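Local structure of hypothetical protein PA3499 (Pseudomonas aeruginosa, 2IG8) at residues A66-A71 against G76-L81; S21-L24 against E29-M32; A37-R42 against L61-A66; R96-F101 against S111-V116. The protein is of unknown function but belongs to the YjgF-like family of small alpha/beta proteins, which assemble as trimers, as three copies do here. All coordinates share one frame; numbering follows the deposited sequence.

Contact 1. Residues A66-A71 against G76-L81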
loop_
_atom_site.group_PDB
_atom_site.type_symbol
_atom_site.label_atom_id
_atom_site.label_comp_id
_atom_site.label_asym_id
_atom_site.label_seq_id
_atom_site.Cartn_x
_atom_site.Cartn_y
_atom_site.Cartn_z
ATOM N N ALA B 66 11.403 15.816 6.383
ATOM C CA ALA B 66 11.497 17.040 5.608
ATOM C C ALA B 66 10.160 17.378 4.962
ATOM O O ALA B 66 9.720 18.531 5.019
ATOM C CB ALA B 66 12.632 16.943 4.535
ATOM N N LEU B 67 9.489 16.378 4.398
ATOM C CA LEU B 67 8.169 16.595 3.806
ATOM C C LEU B 67 7.154 17.010 4.876
ATOM O O LEU B 67 6.405 17.979 4.685
ATOM C CB LEU B 67 7.682 15.362 3.042
ATOM C CG LEU B 67 8.496 14.954 1.810
ATOM C CD1 LEU B 67 8.082 13.554 1.312
ATOM C CD2 LEU B 67 8.420 16.001 0.724
ATOM N N LEU B 68 7.150 16.292 6.000
ATOM C CA LEU B 68 6.256 16.612 7.122
ATOM C C LEU B 68 6.443 18.048 7.591
ATOM O O LEU B 68 5.467 18.777 7.785
ATOM C CB LEU B 68 6.491 15.665 8.294
ATOM C CG LEU B 68 5.919 14.254 8.156
ATOM C CD1 LEU B 68 6.573 13.277 9.148
ATOM C CD2 LEU B 68 4.372 14.274 8.290
ATOM N N GLU B 69 7.697 18.434 7.792
ATOM C CA GLU B 69 8.041 19.801 8.192
ATOM C C GLU B 69 7.657 20.850 7.160
ATOM O O GLU B 69 7.186 21.925 7.526
ATOM C CB GLU B 69 9.518 19.895 8.589
ATOM C CG GLU B 69 9.749 19.159 9.903
ATOM C CD GLU B 69 11.175 19.196 10.416
ATOM O OE1 GLU B 69 12.081 19.637 9.677
ATOM O OE2 GLU B 69 11.383 18.758 11.576
ATOM N N ALA B 70 7.805 20.529 5.881
ATOM C CA ALA B 70 7.397 21.442 4.832
ATOM C C ALA B 70 5.891 21.723 4.906
ATOM O O ALA B 70 5.444 22.803 4.531
ATOM C CB ALA B 70 7.794 20.913 3.452
ATOM N N ALA B 71 5.127 20.761 5.412
ATOM C CA ALA B 71 3.671 20.902 5.579
ATOM C C ALA B 71 3.271 21.431 6.968
ATOM O O ALA B 71 2.083 21.544 7.262
ATOM C CB ALA B 71 2.986 19.550 5.315
ATOM N N GLY B 76 5.516 12.634 14.780
ATOM C CA GLY B 76 4.338 12.119 15.465
ATOM C C GLY B 76 3.098 11.986 14.603
ATOM O O GLY B 76 2.147 11.292 14.991
ATOM N N ASN B 77 3.085 12.675 13.457
ATOM C CA ASN B 77 1.982 12.619 12.497
ATOM C C ASN B 77 1.915 11.312 11.699
ATOM O O ASN B 77 0.885 10.997 11.120
ATOM C CB ASN B 77 2.098 13.769 11.492
ATOM C CG ASN B 77 1.909 15.142 12.115
ATOM O OD1 ASN B 77 1.265 15.315 13.166
ATOM N ND2 ASN B 77 2.446 16.136 11.445
ATOM N N LEU B 78 3.030 10.578 11.650
ATOM C CA LEU B 78 3.127 9.323 10.906
ATOM C C LEU B 78 2.309 8.234 11.603
ATOM O O LEU B 78 2.445 8.061 12.818
ATOM C CB LEU B 78 4.589 8.884 10.811
ATOM C CG LEU B 78 5.492 9.764 9.941
ATOM C CD1 LEU B 78 6.960 9.545 10.227
ATOM C CD2 LEU B 78 5.168 9.501 8.465
ATOM N N TYR B 79 1.452 7.543 10.853
ATOM C CA TYR B 79 0.678 6.428 11.402
ATOM C C TYR B 79 0.897 5.100 10.671
ATOM O O TYR B 79 0.503 4.065 11.166
ATOM C CB TYR B 79 -0.817 6.779 11.465
ATOM C CG TYR B 79 -1.493 7.014 10.141
ATOM C CD1 TYR B 79 -1.982 5.952 9.393
ATOM C CD2 TYR B 79 -1.640 8.297 9.627
ATOM C CE1 TYR B 79 -2.613 6.163 8.170
ATOM C CE2 TYR B 79 -2.250 8.514 8.387
ATOM C CZ TYR B 79 -2.737 7.444 7.674
ATOM O OH TYR B 79 -3.369 7.642 6.464
ATOM N N LYS B 80 1.557 5.110 9.515
ATOM C CA LYS B 80 1.869 3.848 8.826
ATOM C C LYS B 80 3.123 4.030 7.980
ATOM O O LYS B 80 3.317 5.091 7.374
ATOM C CB LYS B 80 0.697 3.355 7.964
ATOM C CG LYS B 80 0.992 2.036 7.216
ATOM C CD LYS B 80 -0.188 1.474 6.386
ATOM C CE LYS B 80 -1.004 0.448 7.131
ATOM N NZ LYS B 80 -2.103 -0.188 6.302
ATOM N N LEU B 81 3.971 3.007 7.973
ATOM C CA LEU B 81 5.160 2.966 7.123
ATOM C C LEU B 81 5.184 1.622 6.407
ATOM O O LEU B 81 5.325 0.567 7.051
ATOM C CB LEU B 81 6.422 3.105 7.967
ATOM C CG LEU B 81 6.588 4.356 8.809
ATOM C CD1 LEU B 81 7.795 4.237 9.774
ATOM C CD2 LEU B 81 6.735 5.556 7.943
#
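Leu68, near the C-terminal end of helix 53-70, reaches Leu78, the first residue of strand 78-85, and Asn77 in the short 3-10 turn before it, a helix-on-sheet packing within the alpha/beta fold of the YjgF-like family. The two methyls of Leu68 divide the work. CD1 meets the branch of Leu78, 3.8 Å from its CG and 3.9 Å from its CD1, and the two leucine side chains cross at a slant rather than lying alongside. CD2 instead meets the CB of Asn77 at 4.0 Å, and these two side chains run past each other in opposite directions. Leu68 can straddle both residues because its CG stands anti to its own carbonyl carbon (chi1 -76°), which holds the fork forward over them. Leu78 has nearly the same torsions; its CB does not point straight at the helix, and it is the branch beyond that closes the gap. The core continues around them, with Leu68 also resting on Leu30 and Ala132 and Leu78 on Ala130 and Phe101. Farther along the strand, Tyr79 and Lys80 form a classic beta bulge opposite Trp131. The second methyl of Leu78 completes the leucine pair, its CD2 lying 4.1 Å from the CD1 of Leu68.

Contact 2. Residues S21-L24 against E29-M32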
loop_
_atom_site.group_PDB
_atom_site.type_symbol
_atom_site.label_atom_id
_atom_site.label_comp_id
_atom_site.label_asym_id
_atom_site.label_seq_id
_atom_site.Cartn_x
_atom_site.Cartn_y
_atom_site.Cartn_z
ATOM N N SER B 21 4.009 13.734 -7.632
ATOM C CA SER B 21 4.279 14.775 -6.654
ATOM C C SER B 21 4.878 14.132 -5.413
ATOM O O SER B 21 4.363 13.113 -4.920
ATOM C CB SER B 21 2.990 15.508 -6.269
ATOM O OG SER B 21 2.443 16.212 -7.371
ATOM N N ASN B 22 5.952 14.717 -4.895
ATOM C CA ASN B 22 6.585 14.173 -3.680
ATOM C C ASN B 22 5.623 14.182 -2.506
ATOM O O ASN B 22 5.539 13.198 -1.766
ATOM C CB ASN B 22 7.883 14.934 -3.325
ATOM C CG ASN B 22 9.055 14.533 -4.200
ATOM O OD1 ASN B 22 10.009 15.303 -4.382
ATOM N ND2 ASN B 22 8.998 13.337 -4.753
ATOM N N ALA B 23 4.892 15.283 -2.336
ATOM C CA ALA B 23 3.907 15.368 -1.258
ATOM C C ALA B 23 2.696 16.248 -1.607
ATOM O O ALA B 23 2.832 17.319 -2.217
ATOM C CB ALA B 23 4.583 15.843 0.033
ATOM N N LEU B 24 1.512 15.775 -1.227
ATOM C CA LEU B 24 0.260 16.503 -1.428
ATOM C C LEU B 24 -0.467 16.485 -0.107
ATOM O O LEU B 24 -0.703 15.402 0.443
ATOM C CB LEU B 24 -0.632 15.831 -2.479
ATOM C CG LEU B 24 -0.110 15.668 -3.907
ATOM C CD1 LEU B 24 -1.030 14.739 -4.653
ATOM C CD2 LEU B 24 -0.016 17.004 -4.612
ATOM N N GLU B 29 -4.500 15.145 5.661
ATOM C CA GLU B 29 -3.689 14.000 5.253
ATOM C C GLU B 29 -2.497 14.441 4.413
ATOM O O GLU B 29 -2.688 15.072 3.378
ATOM C CB GLU B 29 -4.543 13.034 4.440
ATOM C CG GLU B 29 -3.833 11.728 4.114
ATOM C CD GLU B 29 -3.880 10.716 5.255
ATOM O OE1 GLU B 29 -4.801 10.790 6.107
ATOM O OE2 GLU B 29 -3.009 9.828 5.246
ATOM N N LEU B 30 -1.276 14.112 4.840
ATOM C CA LEU B 30 -0.080 14.342 4.000
ATOM C C LEU B 30 0.221 13.099 3.186
ATOM O O LEU B 30 0.727 12.107 3.698
ATOM C CB LEU B 30 1.137 14.733 4.814
ATOM C CG LEU B 30 2.308 15.266 3.966
ATOM C CD1 LEU B 30 1.898 16.506 3.184
ATOM C CD2 LEU B 30 3.519 15.544 4.874
ATOM N N VAL B 31 -0.149 13.151 1.925
ATOM C CA VAL B 31 0.054 12.055 1.001
ATOM C C VAL B 31 1.441 12.228 0.419
ATOM O O VAL B 31 1.771 13.297 -0.096
ATOM C CB VAL B 31 -0.995 12.073 -0.123
ATOM C CG1 VAL B 31 -0.758 10.919 -1.104
ATOM C CG2 VAL B 31 -2.440 12.057 0.455
ATOM N N MET B 32 2.246 11.179 0.493
ATOM C CA MET B 32 3.630 11.248 0.099
ATOM C C MET B 32 3.969 10.143 -0.869
ATOM O O MET B 32 3.486 9.016 -0.735
ATOM C CB MET B 32 4.538 11.101 1.347
ATOM C CG MET B 32 4.475 12.280 2.329
ATOM S SD MET B 32 5.429 12.062 3.890
ATOM C CE MET B 32 4.094 11.413 4.916
#
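Ala23 and Met32 face each other as an antiparallel non-hydrogen-bonded pair, and Leu24 and Val31 follow as the hydrogen-bonded pair, so side chains alternate between the two faces of the sheet. On the face of Ala23 and Met32 the contact is light: the small CB of Ala23 lies 4.2 Å from the CG of Met32 and equally far from the CD1 of Leu30, which leans over diagonally. Leu30 gets there because its CG is anti to its backbone N (chi1 -168°), and the same methyl lies 3.9 Å from the O of Leu24. Helix 53-70 covers this face, with Leu67 against Ala23 and Met32, and Val64 against Met32.

On the other face the CB atoms of Leu24 and Val31 stand 4.5 Å apart, and Val31 brings its CB within 3.4 Å of the O of Leu24. Residues of the third subunit pack on this side, Phe108 on Leu24 and Ala110 on Val31.

Between the faces, two backbone bonds fasten the strands. The N of Leu24 gives a bond of 2.7 Å to the O of Val31; the return bond, from the N of Val31 to the O of Leu24, measures 2.8 Å. Weaker CA-H...O contacts add to them, one from the CA of Ala23 to the O of Val31 at 3.2 Å, another from the CA of Met32 to the O of Asn22. The whole is a beta hairpin of strands 23-26 and 29-36, placed with one face under a helix and the other at a subunit interface.

Contact 3. Residues A37-R42 against L61-A66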
loop_
_atom_site.group_PDB
_atom_site.type_symbol
_atom_site.label_atom_id
_atom_site.label_comp_id
_atom_site.label_asym_id
_atom_site.label_seq_id
_atom_site.Cartn_x
_atom_site.Cartn_y
_atom_site.Cartn_z
ATOM N N ALA B 37 16.886 6.687 -0.543
ATOM C CA ALA B 37 18.099 7.374 -0.152
ATOM C C ALA B 37 18.932 7.881 -1.359
ATOM O O ALA B 37 20.038 8.342 -1.191
ATOM C CB ALA B 37 18.947 6.481 0.799
ATOM N N HIS B 38 18.377 7.822 -2.562
ATOM C CA HIS B 38 19.002 8.406 -3.755
ATOM C C HIS B 38 18.715 9.923 -3.757
ATOM O O HIS B 38 17.598 10.330 -3.478
ATOM C CB HIS B 38 18.410 7.764 -5.013
ATOM C CG HIS B 38 19.031 8.237 -6.296
ATOM N ND1 HIS B 38 18.446 9.194 -7.090
ATOM C CD2 HIS B 38 20.185 7.893 -6.912
ATOM C CE1 HIS B 38 19.214 9.421 -8.145
ATOM N NE2 HIS B 38 20.283 8.654 -8.055
ATOM N N PRO B 39 19.678 10.755 -4.163
ATOM C CA PRO B 39 21.024 10.479 -4.708
ATOM C C PRO B 39 22.183 10.299 -3.742
ATOM O O PRO B 39 23.288 10.021 -4.206
ATOM C CB PRO B 39 21.269 11.689 -5.613
ATOM C CG PRO B 39 20.567 12.818 -4.909
ATOM C CD PRO B 39 19.332 12.192 -4.279
ATOM N N ALA B 40 21.944 10.402 -2.428
ATOM C CA ALA B 40 22.990 10.213 -1.428
ATOM C C ALA B 40 23.675 8.846 -1.605
ATOM O O ALA B 40 24.898 8.741 -1.458
ATOM C CB ALA B 40 22.409 10.356 -0.023
ATOM N N THR B 41 22.872 7.825 -1.927
ATOM C CA THR B 41 23.354 6.456 -2.156
ATOM C C THR B 41 24.307 6.384 -3.342
ATOM O O THR B 41 25.265 5.619 -3.310
ATOM C CB THR B 41 22.224 5.450 -2.386
ATOM O OG1 THR B 41 21.240 5.967 -3.310
ATOM C CG2 THR B 41 21.541 5.075 -1.059
ATOM N N ARG B 42 24.037 7.158 -4.395
ATOM C CA ARG B 42 24.939 7.161 -5.559
ATOM C C ARG B 42 26.270 7.809 -5.233
ATOM O O ARG B 42 27.354 7.277 -5.565
ATOM C CB ARG B 42 24.278 7.833 -6.778
ATOM C CG ARG B 42 25.198 7.864 -7.986
ATOM C CD ARG B 42 24.444 7.858 -9.300
ATOM N NE ARG B 42 23.652 6.642 -9.417
ATOM C CZ ARG B 42 22.641 6.451 -10.268
ATOM N NH1 ARG B 42 22.284 7.405 -11.135
ATOM N NH2 ARG B 42 21.985 5.290 -10.258
ATOM N N LEU B 61 13.869 8.092 6.191
ATOM C CA LEU B 61 13.054 8.686 7.251
ATOM C C LEU B 61 13.309 10.203 7.411
ATOM O O LEU B 61 12.370 10.960 7.611
ATOM C CB LEU B 61 13.222 7.914 8.589
ATOM C CG LEU B 61 12.678 6.468 8.575
ATOM C CD1 LEU B 61 13.174 5.652 9.796
ATOM C CD2 LEU B 61 11.114 6.456 8.468
ATOM N N GLY B 62 14.562 10.654 7.258
ATOM C CA GLY B 62 14.871 12.101 7.189
ATOM C C GLY B 62 14.154 12.836 6.068
ATOM O O GLY B 62 13.726 13.979 6.243
ATOM N N LYS B 63 14.021 12.198 4.906
ATOM C CA LYS B 63 13.259 12.782 3.802
ATOM C C LYS B 63 11.761 12.923 4.151
ATOM O O LYS B 63 11.167 13.985 3.956
ATOM C CB LYS B 63 13.456 11.980 2.519
ATOM C CG LYS B 63 14.866 12.144 1.957
ATOM C CD LYS B 63 15.037 11.493 0.585
ATOM C CE LYS B 63 16.467 11.711 0.097
ATOM N NZ LYS B 63 16.661 11.095 -1.171
ATOM N N VAL B 64 11.188 11.852 4.691
ATOM C CA VAL B 64 9.812 11.892 5.193
ATOM C C VAL B 64 9.629 13.054 6.180
ATOM O O VAL B 64 8.674 13.822 6.074
ATOM C CB VAL B 64 9.426 10.547 5.832
ATOM C CG1 VAL B 64 8.054 10.652 6.540
ATOM C CG2 VAL B 64 9.438 9.445 4.746
ATOM N N LYS B 65 10.557 13.202 7.119
ATOM C CA LYS B 65 10.501 14.310 8.071
ATOM C C LYS B 65 10.572 15.691 7.420
ATOM O O LYS B 65 9.895 16.628 7.866
ATOM C CB LYS B 65 11.612 14.141 9.090
ATOM C CG LYS B 65 11.730 15.272 10.072
ATOM C CD LYS B 65 12.529 14.806 11.260
ATOM C CE LYS B 65 13.514 15.813 11.733
ATOM N NZ LYS B 65 12.902 17.004 12.283
ATOM N N ALA B 66 11.403 15.816 6.383
ATOM C CA ALA B 66 11.497 17.040 5.608
ATOM C C ALA B 66 10.160 17.378 4.962
ATOM O O ALA B 66 9.720 18.531 5.019
ATOM C CB ALA B 66 12.632 16.943 4.535
HETATM O O HOH W 1 19.578 11.814 -1.034
#
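Lys63 carries this contact alone from the side of helix 53-70, sending its ammonium group to the backbone of the turn that leads into helix 40-46. Its CG is anti to the carbonyl carbon (chi1 -70°) and every later torsion is close to 180°, a fully stretched chain that spans the gap between backbones whose nearest CA atoms, those of Ala37 and Lys63, are 8.3 Å apart.

The polar interactions gather at NZ. It donates a hydrogen bond to the backbone O of Thr36, just before the turn, and the O of His38 is 2.6 Å from the NZ of Lys63. Water 1 bridges the two segments, accepting from the NZ of Lys63 at 3.0 Å and from the N of Ala40, in the first turn of helix 40-46, at 3.1 Å.

Van der Waals contact is slight, the CD of Pro39 lying 4.2 Å from the NZ of Lys63. Pro39 follows a cis peptide bond and lays its CB over one face of the His38 ring, while His38 also stacks on Phe121.

Within the turn, the N of Thr41 is bonded to the O of Ala37 at 3.0 Å, at the start of helix 40-46. Carbonyl oxygens and a water round the NZ of Lys63 would favour the charged ammonium form, so the tie between turn and helix 53-70 is probably polar in the main.

Contact 4. Residues R96-F101 against S111-V116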
loop_
_atom_site.group_PDB
_atom_site.type_symbol
_atom_site.label_atom_id
_atom_site.label_comp_id
_atom_site.label_asym_id
_atom_site.label_seq_id
_atom_site.Cartn_x
_atom_site.Cartn_y
_atom_site.Cartn_z
ATOM N N ARG B 96 16.297 -0.996 13.576
ATOM C CA ARG B 96 17.245 -0.158 14.281
ATOM C C ARG B 96 17.072 1.300 13.908
ATOM O O ARG B 96 17.051 2.131 14.781
ATOM C CB ARG B 96 18.666 -0.547 13.933
ATOM C CG ARG B 96 19.241 -1.591 14.803
ATOM C CD ARG B 96 20.709 -1.797 14.462
ATOM N NE ARG B 96 21.318 -2.857 15.278
ATOM C CZ ARG B 96 21.088 -4.162 15.132
ATOM N NH1 ARG B 96 20.215 -4.640 14.209
ATOM N NH2 ARG B 96 21.737 -4.989 15.928
ATOM N N ALA B 97 16.904 1.566 12.610
ATOM C CA ALA B 97 16.646 2.916 12.096
ATOM C C ALA B 97 15.395 3.536 12.741
ATOM O O ALA B 97 15.413 4.673 13.219
ATOM C CB ALA B 97 16.508 2.905 10.591
ATOM N N ARG B 98 14.319 2.750 12.790
ATOM C CA ARG B 98 13.103 3.192 13.421
ATOM C C ARG B 98 13.272 3.473 14.914
ATOM O O ARG B 98 12.751 4.494 15.416
ATOM C CB ARG B 98 11.985 2.195 13.177
ATOM C CG ARG B 98 11.452 2.284 11.766
ATOM C CD ARG B 98 10.158 1.515 11.616
ATOM N NE ARG B 98 10.367 0.075 11.659
ATOM C CZ ARG B 98 9.600 -0.825 11.042
ATOM N NH1 ARG B 98 9.907 -2.111 11.139
ATOM N NH2 ARG B 98 8.536 -0.463 10.343
ATOM N N GLN B 99 13.992 2.622 15.627
ATOM C CA GLN B 99 14.200 2.868 17.062
ATOM C C GLN B 99 14.899 4.213 17.254
ATOM O O GLN B 99 14.559 4.983 18.151
ATOM C CB GLN B 99 15.008 1.755 17.718
ATOM C CG GLN B 99 14.217 0.437 17.824
ATOM C CD GLN B 99 13.171 0.425 18.921
ATOM O OE1 GLN B 99 13.095 1.321 19.755
ATOM N NE2 GLN B 99 12.340 -0.608 18.913
ATOM N N GLU B 100 15.863 4.520 16.391
ATOM C CA GLU B 100 16.602 5.769 16.535
ATOM C C GLU B 100 15.781 6.979 16.123
ATOM O O GLU B 100 15.758 7.977 16.828
ATOM C CB GLU B 100 17.941 5.684 15.776
ATOM C CG GLU B 100 18.837 4.644 16.382
ATOM C CD GLU B 100 20.109 4.335 15.574
ATOM O OE1 GLU B 100 20.247 4.802 14.416
ATOM O OE2 GLU B 100 20.940 3.579 16.126
ATOM N N PHE B 101 15.076 6.874 14.997
ATOM C CA PHE B 101 14.255 7.955 14.453
ATOM C C PHE B 101 13.101 8.311 15.383
ATOM O O PHE B 101 12.764 9.484 15.553
ATOM C CB PHE B 101 13.723 7.536 13.085
ATOM C CG PHE B 101 12.968 8.620 12.339
ATOM C CD1 PHE B 101 13.638 9.682 11.769
ATOM C CD2 PHE B 101 11.614 8.538 12.170
ATOM C CE1 PHE B 101 12.947 10.662 11.068
ATOM C CE2 PHE B 101 10.910 9.502 11.438
ATOM C CZ PHE B 101 11.601 10.567 10.892
ATOM N N SER B 111 3.072 -0.945 10.341
ATOM C CA SER B 111 4.038 -1.242 9.276
ATOM C C SER B 111 3.792 -2.548 8.575
ATOM O O SER B 111 3.288 -3.500 9.169
ATOM C CB SER B 111 5.439 -1.275 9.849
ATOM O OG SER B 111 6.402 -1.432 8.803
ATOM N N THR B 112 4.132 -2.573 7.294
ATOM C CA THR B 112 4.292 -3.806 6.548
ATOM C C THR B 112 5.648 -3.722 5.866
ATOM O O THR B 112 5.982 -2.693 5.287
ATOM C CB THR B 112 3.190 -3.969 5.493
ATOM O OG1 THR B 112 1.923 -3.982 6.161
ATOM C CG2 THR B 112 3.375 -5.293 4.703
ATOM N N LEU B 113 6.425 -4.794 5.946
ATOM C CA LEU B 113 7.787 -4.818 5.379
ATOM C C LEU B 113 7.888 -6.085 4.541
ATOM O O LEU B 113 7.654 -7.179 5.059
ATOM C CB LEU B 113 8.818 -4.851 6.515
ATOM C CG LEU B 113 10.307 -4.636 6.153
ATOM C CD1 LEU B 113 11.111 -4.143 7.348
ATOM C CD2 LEU B 113 10.861 -5.963 5.625
ATOM N N VAL B 114 8.192 -5.929 3.251
ATOM C CA VAL B 114 8.300 -7.053 2.341
ATOM C C VAL B 114 9.542 -6.886 1.469
ATOM O O VAL B 114 10.056 -5.774 1.284
ATOM C CB VAL B 114 7.036 -7.252 1.438
ATOM C CG1 VAL B 114 5.763 -7.533 2.316
ATOM C CG2 VAL B 114 6.825 -6.077 0.468
ATOM N N GLU B 115 10.046 -7.999 0.963
ATOM C CA GLU B 115 11.175 -7.921 0.033
ATOM C C GLU B 115 10.669 -7.856 -1.403
ATOM O O GLU B 115 9.980 -8.753 -1.872
ATOM C CB GLU B 115 12.094 -9.110 0.199
ATOM C CG GLU B 115 13.357 -9.028 -0.625
ATOM C CD GLU B 115 14.039 -10.372 -0.735
ATOM O OE1 GLU B 115 14.740 -10.768 0.212
ATOM O OE2 GLU B 115 13.889 -11.007 -1.786
ATOM N N VAL B 116 11.037 -6.790 -2.092
ATOM C CA VAL B 116 10.734 -6.643 -3.509
ATOM C C VAL B 116 11.933 -7.133 -4.324
ATOM O O VAL B 116 13.047 -7.346 -3.803
ATOM C CB VAL B 116 10.363 -5.166 -3.843
ATOM C CG1 VAL B 116 9.020 -4.752 -3.136
ATOM C CG2 VAL B 116 11.486 -4.228 -3.510
HETATM O O HOH W 2 7.858 -3.747 9.848
#
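Arg98, on helix 91-101, bridges to the strand 110-115 by bringing the edge of its guanidinium to the hydroxyl of Ser111. The close part lies here: NH2 of Arg98 stands 2.8 Å from the OG of Ser111, near the guanidinium plane, but the N-H points off line (144°) and the bond is weak. The CB of Ser111 comes to 3.2 Å from the NH2 of Arg98. A bend at chi3 (-72°) turns the planar group across toward the strand. The Ser111 hydroxyl is also bonded to the O of Leu81, on the neighbouring strand, which helps fix its position.

The looser part lies around NH1. Water 2 sits at the guanidinium edge, accepting from the NH1 of Arg98 at 2.9 Å and donating to the OG of Ser111, so the two residues are joined a second time through this one water. Leu113 stays more distant, its CD1 4.5 Å from the NH1 of Arg98 at an oblique angle. Trp20 of the second subunit packs on Arg98 and Ser111, and Ser19 of that subunit accepts a weak hydrogen bond from the arginine NE. Helix and strand here are the last two elements of a beta-alpha-beta crossover, strand 78-85, helix 91-101, strand 110-115, with the parallel strands side by side in the sheet.

In the fold
Along the chain the contacts come in series in the order 2, 3, 1, 4, contact 3 ending on the Ala66 that begins contact 1. Three of them reach one mixed sheet: contact 2 on strands 23-26 and 29-36, contact 1 on strand 78-85, and contact 4 on its parallel neighbour 110-115. Contacts 1 and 3 share helix 53-70, and their centres are about 14 Å apart. Contacts 1 and 2, centres about 9 Å apart, meet where Leu30 packs against Ala71. Phe101 joins contact 4 to contact 3, whereas contacts 2 and 4, centres about 20 Å apart, lie on opposite sides of the chain's centre without touching. Neighbouring subunits reach contacts 1, 2 and 4, so core and trimer interfaces are built from the same elements.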